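Local structure of 4-amino-4-deoxychorismate lyase (Legionella pneumophila, 3LUL) at residues Q111-S116 / N237-I242; H120-I125 / R243-L248. The protein belongs to the class IV aminotransferase family, a group of two-domain pyridoxal-phosphate proteins, and carries its cofactor covalently bound to a lysine. All coordinates share one frame; numbering follows the deposited sequence. Where two conformers were deposited one is given.

Along the chain the segments alternate: 111-116, 120-125, 237-242 and 243-248. Both contacts use strand 241-248, and their centres lie about 18 Å apart. Contact 1 is a surface contact. It joins the end of strand 106-113, which belongs to one mixed sheet, to the turn that leads into strand 241-248 of the other sheet. Contact 2 lies within that second sheet, where strand 122-131 runs parallel to strand 241-248. The chain therefore leaves the first sheet at contact 1 and enters the second at contact 2 only a few residues later. Together they mark the crossing between the two lobes of a class IV aminotransferase fold.

Contact 1: residues Q111-S116 / N237-I242; sequences QTFNYS and NSLQGI. With PO4 (phosphate ion), chain G.
The rings of Phe-113 and Tyr-115 both meet the turn 237-242 with their edges. At the edge of Phe-113, close to the ring plane, sits one methyl of Leu-239, with CD1 of Leu-239 3.9 Å from CZ of Phe-113. The edge of Tyr-115 faces the carbonyl O of Leu-239 and the amide NE2 of Gln-240. The plane of the Gln-240 amide is turned 64° from that of the tyrosine ring. CG of Tyr-115 lies between its backbone N and carbonyl carbon (chi1 71°), and this turns the ring toward the other segment. Its OH then donates to O of Leu-239 at 2.7 Å. The bond lies in the carbonyl plane, on a lone pair. The second methyl of Leu-239, CD2, packs 3.8 Å from CZ of Tyr-115. NE2 of Gln-240 gives a weak bond, 3.3 Å, to O of Ser-116. OE1 of Gln-240 accepts from N of Gln-118.

The turn joins strands 232-237 and 241-248 of a beta hairpin and is closed by backbone bonds between Asn-237 and Gly-241. OD1 of Asn-237 also accepts from N of Gln-240 at 2.7 Å, an Asx motif. Ser-116 holds a phosphate ion, probably from the crystallisation liquor: its N donates to O4 at 3.0 Å and its OG to O2 at 2.6 Å. Next to Leu-239, OG of Ser-238 bonds to OP2 of the cofactor-modified lysine at position 141. The tyrosine bond fixes a carbonyl of the turn that also carries Ser-238. The chemistry thus ties the first sheet to the rim of the cofactor site.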
# COMPACT_ATOMS: atom_id res chain seq x y z
N GLN B 111 -5.41 17.81 -9.50
CA GLN B 111 -4.44 18.81 -9.05
C GLN B 111 -3.35 19.00 -10.09
O GLN B 111 -2.84 18.03 -10.63
CB GLN B 111 -3.78 18.37 -7.75
CG GLN B 111 -4.71 18.45 -6.55
CD GLN B 111 -5.06 19.90 -6.14
OE1 GLN B 111 -6.22 20.33 -6.23
NE2 GLN B 111 -4.06 20.63 -5.68
N THR B 112 -3.01 20.26 -10.36
CA THR B 112 -1.96 20.58 -11.31
C THR B 112 -0.67 20.81 -10.55
O THR B 112 -0.65 21.10 -9.33
CB THR B 112 -2.25 21.84 -12.17
OG1 THR B 112 -2.31 23.01 -11.33
CG2 THR B 112 -3.54 21.70 -12.90
N PHE B 113 0.42 20.71 -11.28
CA PHE B 113 1.73 21.04 -10.73
C PHE B 113 2.69 21.36 -11.86
O PHE B 113 2.49 20.98 -13.02
CB PHE B 113 2.28 19.90 -9.87
CG PHE B 113 2.32 18.57 -10.57
CD1 PHE B 113 1.19 17.74 -10.58
CD2 PHE B 113 3.47 18.14 -11.22
CE1 PHE B 113 1.22 16.49 -11.22
CE2 PHE B 113 3.51 16.89 -11.85
CZ PHE B 113 2.39 16.06 -11.87
N ASN B 114 3.73 22.08 -11.50
CA ASN B 114 4.81 22.40 -12.41
C ASN B 114 6.03 21.61 -11.97
O ASN B 114 6.26 21.43 -10.77
CB ASN B 114 5.10 23.89 -12.36
CG ASN B 114 4.08 24.69 -13.10
OD1 ASN B 114 3.03 25.05 -12.55
ND2 ASN B 114 4.36 24.96 -14.37
N TYR B 115 6.82 21.14 -12.93
CA TYR B 115 8.02 20.36 -12.62
C TYR B 115 9.03 20.45 -13.76
O TYR B 115 8.65 20.76 -14.89
CB TYR B 115 7.64 18.90 -12.38
CG TYR B 115 7.21 18.17 -13.64
CD1 TYR B 115 5.93 18.30 -14.13
CD2 TYR B 115 8.11 17.39 -14.34
CE1 TYR B 115 5.55 17.65 -15.29
CE2 TYR B 115 7.74 16.73 -15.49
CZ TYR B 115 6.45 16.85 -15.97
OH TYR B 115 6.10 16.20 -17.11
N SER B 116 10.31 20.20 -13.45
CA SER B 116 11.40 20.18 -14.42
C SER B 116 11.69 18.76 -14.90
O SER B 116 11.78 17.84 -14.10
CB SER B 116 12.70 20.76 -13.81
OG SER B 116 12.62 22.16 -13.56
N ASN B 237 8.24 6.88 -18.29
CA ASN B 237 6.98 7.24 -17.65
C ASN B 237 6.40 8.51 -18.28
O ASN B 237 7.05 9.13 -19.13
CB ASN B 237 7.10 7.34 -16.12
CG ASN B 237 7.98 8.49 -15.64
OD1 ASN B 237 8.19 9.48 -16.34
ND2 ASN B 237 8.47 8.37 -14.41
N SER B 238 5.18 8.86 -17.90
CA SER B 238 4.44 9.92 -18.61
C SER B 238 5.05 11.26 -18.34
O SER B 238 5.09 12.09 -19.22
CB SER B 238 2.97 9.97 -18.18
OG SER B 238 2.26 8.90 -18.69
N LEU B 239 5.51 11.49 -17.11
CA LEU B 239 6.05 12.81 -16.76
C LEU B 239 7.44 13.07 -17.29
O LEU B 239 7.73 14.19 -17.72
CB LEU B 239 6.02 13.09 -15.26
CG LEU B 239 4.65 13.13 -14.62
CD1 LEU B 239 4.82 13.32 -13.08
CD2 LEU B 239 3.79 14.20 -15.23
N GLN B 240 8.29 12.06 -17.27
CA GLN B 240 9.68 12.26 -17.65
C GLN B 240 10.01 11.76 -19.06
O GLN B 240 11.04 12.13 -19.58
CB GLN B 240 10.63 11.62 -16.60
CG GLN B 240 10.65 12.37 -15.23
CD GLN B 240 11.34 13.75 -15.27
OE1 GLN B 240 12.29 13.97 -16.06
NE2 GLN B 240 10.88 14.67 -14.41
N GLY B 241 9.13 10.98 -19.68
CA GLY B 241 9.40 10.34 -20.95
C GLY B 241 10.51 9.33 -20.72
O GLY B 241 10.48 8.55 -19.76
N ILE B 242 11.50 9.35 -21.59
CA ILE B 242 12.61 8.43 -21.50
C ILE B 242 13.70 9.07 -20.63
O ILE B 242 14.09 10.24 -20.86
CB ILE B 242 13.16 8.09 -22.92
CG1 ILE B 242 12.18 7.18 -23.64
CG2 ILE B 242 14.55 7.46 -22.82
CD1 ILE B 242 12.53 6.87 -25.09
P PO4 G . 11.44 21.98 -10.24
O1 PO4 G . 9.97 22.32 -10.26
O2 PO4 G . 12.21 22.92 -11.15
O3 PO4 G . 12.02 22.10 -8.86
O4 PO4 G . 11.53 20.55 -10.73

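Contact 2: residues H120-I125 / R243-L248; sequences HPVRLI and RRVLSL
The Leu-124 side chain packs against Val-245 and Leu-248 of strand 243-248. Its CB lies 3.5 Å from O of Ser-247 and 3.8 Å from CD1 of Leu-248. CG, anti to the carbonyl carbon (chi1 -59°), passes near that oxygen and CG1 of Val-245. At the tip, CD1 touches the same CG1 of Val-245 at 3.9 Å. The two side chains cross at about a right angle. The backbone N of Leu-124 donates to O of Ser-247 at 2.8 Å. N of Val-122 donates to O of Arg-244, and O of Val-122 accepts from N of Leu-246. The strands are parallel, but the register slips by one between Val-122 and Arg-123, a beta bulge.

On the other face of the sheet from Leu-124, OG of Ser-247 donates to a water at 2.6 Å. That water donates to O of Leu-124 at 2.8 Å. The same OG accepts from NH1 of Arg-123 at 2.9 Å in one of two modelled conformers, so this bond is tentative. At the start of the pair, Arg-243 grips the backbone O of His-120 side-on. NE and NH2 of Arg-243 both reach that one atom, each at 2.9 Å, and it lies in the guanidinium plane. Two donors on one oxygen hold the guanidinium against rotation.

Strand 232-237 lies beyond Val-245 in the sheet, and strand 162-167 flanks the outer side of strand 122-131. Ile-252 of strand 251-252 packs on Leu-246 and Ser-247. Arg-244 forms a salt bridge with Asp-261 of helix 258-269, which joins this edge of the pair to the C-terminal helix.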
# COMPACT_ATOMS: atom_id res chain seq x y z
N HIS B 120 19.95 14.59 -16.48
CA HIS B 120 21.07 13.78 -15.97
C HIS B 120 20.69 12.27 -15.92
O HIS B 120 19.57 11.92 -15.53
CB HIS B 120 21.59 14.31 -14.61
CG HIS B 120 20.59 14.30 -13.49
ND1 HIS B 120 20.78 13.56 -12.34
CD2 HIS B 120 19.42 14.96 -13.31
CE1 HIS B 120 19.76 13.74 -11.52
NE2 HIS B 120 18.92 14.59 -12.08
N PRO B 121 21.61 11.37 -16.34
CA PRO B 121 21.23 9.95 -16.28
C PRO B 121 21.10 9.43 -14.86
O PRO B 121 21.75 9.95 -13.96
CB PRO B 121 22.38 9.25 -16.98
CG PRO B 121 22.97 10.29 -17.85
CD PRO B 121 22.88 11.53 -17.05
N VAL B 122 20.22 8.44 -14.68
CA VAL B 122 19.85 7.98 -13.34
C VAL B 122 20.73 6.83 -12.87
O VAL B 122 21.14 5.99 -13.65
CB VAL B 122 18.37 7.54 -13.26
CG1 VAL B 122 17.48 8.73 -13.48
CG2 VAL B 122 18.06 6.48 -14.27
N ARG B 123 20.98 6.81 -11.56
CA ARG B 123 21.68 5.71 -10.90
C ARG B 123 20.66 4.85 -10.13
O ARG B 123 19.86 5.37 -9.33
CB ARG B 123 22.75 6.25 -9.94
CG ARG B 123 23.93 6.93 -10.62
CD ARG B 123 25.10 7.05 -9.65
NE ARG B 123 26.31 7.63 -10.23
CZ ARG B 123 27.26 6.92 -10.84
NH1 ARG B 123 27.11 5.61 -11.01
NH2 ARG B 123 28.34 7.52 -11.31
N LEU B 124 20.69 3.54 -10.39
CA LEU B 124 19.76 2.56 -9.79
C LEU B 124 20.47 1.62 -8.84
O LEU B 124 21.65 1.32 -9.03
CB LEU B 124 19.11 1.72 -10.87
CG LEU B 124 18.30 2.47 -11.91
CD1 LEU B 124 17.69 1.51 -12.94
CD2 LEU B 124 17.18 3.29 -11.25
N ILE B 125 19.73 1.15 -7.82
CA ILE B 125 20.14 0.03 -6.99
C ILE B 125 19.05 -1.02 -7.02
O ILE B 125 17.88 -0.70 -7.19
CB ILE B 125 20.51 0.41 -5.52
CG1 ILE B 125 19.42 1.23 -4.82
CG2 ILE B 125 21.91 1.14 -5.45
CD1 ILE B 125 18.89 0.64 -3.54
N ARG B 243 14.19 8.28 -19.68
CA ARG B 243 15.27 8.69 -18.78
C ARG B 243 16.39 7.67 -18.94
O ARG B 243 16.18 6.45 -18.83
CB ARG B 243 14.77 8.74 -17.34
CG ARG B 243 15.76 9.26 -16.29
CD ARG B 243 15.66 10.79 -16.06
NE ARG B 243 16.76 11.29 -15.21
CZ ARG B 243 16.69 11.54 -13.89
NH1 ARG B 243 15.57 11.33 -13.21
NH2 ARG B 243 17.76 11.98 -13.23
N ARG B 244 17.59 8.18 -19.22
CA ARG B 244 18.73 7.31 -19.45
C ARG B 244 19.25 6.81 -18.12
O ARG B 244 19.18 7.52 -17.12
CB ARG B 244 19.84 8.08 -20.20
CG ARG B 244 19.43 8.55 -21.58
CD ARG B 244 20.42 9.57 -22.12
NE ARG B 244 19.90 10.26 -23.31
CZ ARG B 244 20.06 9.90 -24.59
NH1 ARG B 244 20.77 8.83 -24.93
NH2 ARG B 244 19.51 10.63 -25.56
N VAL B 245 19.76 5.58 -18.13
CA VAL B 245 20.30 4.94 -16.92
C VAL B 245 21.83 4.85 -17.02
O VAL B 245 22.38 4.30 -17.97
CB VAL B 245 19.69 3.55 -16.69
CG1 VAL B 245 20.38 2.80 -15.51
CG2 VAL B 245 18.17 3.66 -16.44
N LEU B 246 22.50 5.44 -16.04
CA LEU B 246 23.95 5.46 -15.95
C LEU B 246 24.48 4.18 -15.32
O LEU B 246 25.52 3.68 -15.72
CB LEU B 246 24.45 6.67 -15.15
CG LEU B 246 25.98 6.79 -14.91
CD1 LEU B 246 26.78 6.78 -16.20
CD2 LEU B 246 26.28 8.05 -14.11
N SER B 247 23.77 3.64 -14.34
CA SER B 247 24.27 2.50 -13.60
C SER B 247 23.20 1.73 -12.86
O SER B 247 22.19 2.31 -12.47
CB SER B 247 25.35 2.93 -12.60
OG SER B 247 24.85 3.84 -11.62
N LEU B 248 23.48 0.44 -12.63
CA LEU B 248 22.71 -0.42 -11.73
C LEU B 248 23.71 -1.04 -10.75
O LEU B 248 24.61 -1.76 -11.18
CB LEU B 248 21.97 -1.53 -12.48
CG LEU B 248 21.26 -2.57 -11.60
CD1 LEU B 248 20.17 -1.95 -10.65
CD2 LEU B 248 20.72 -3.70 -12.45
O HOH W 1 24.16 2.56 -9.42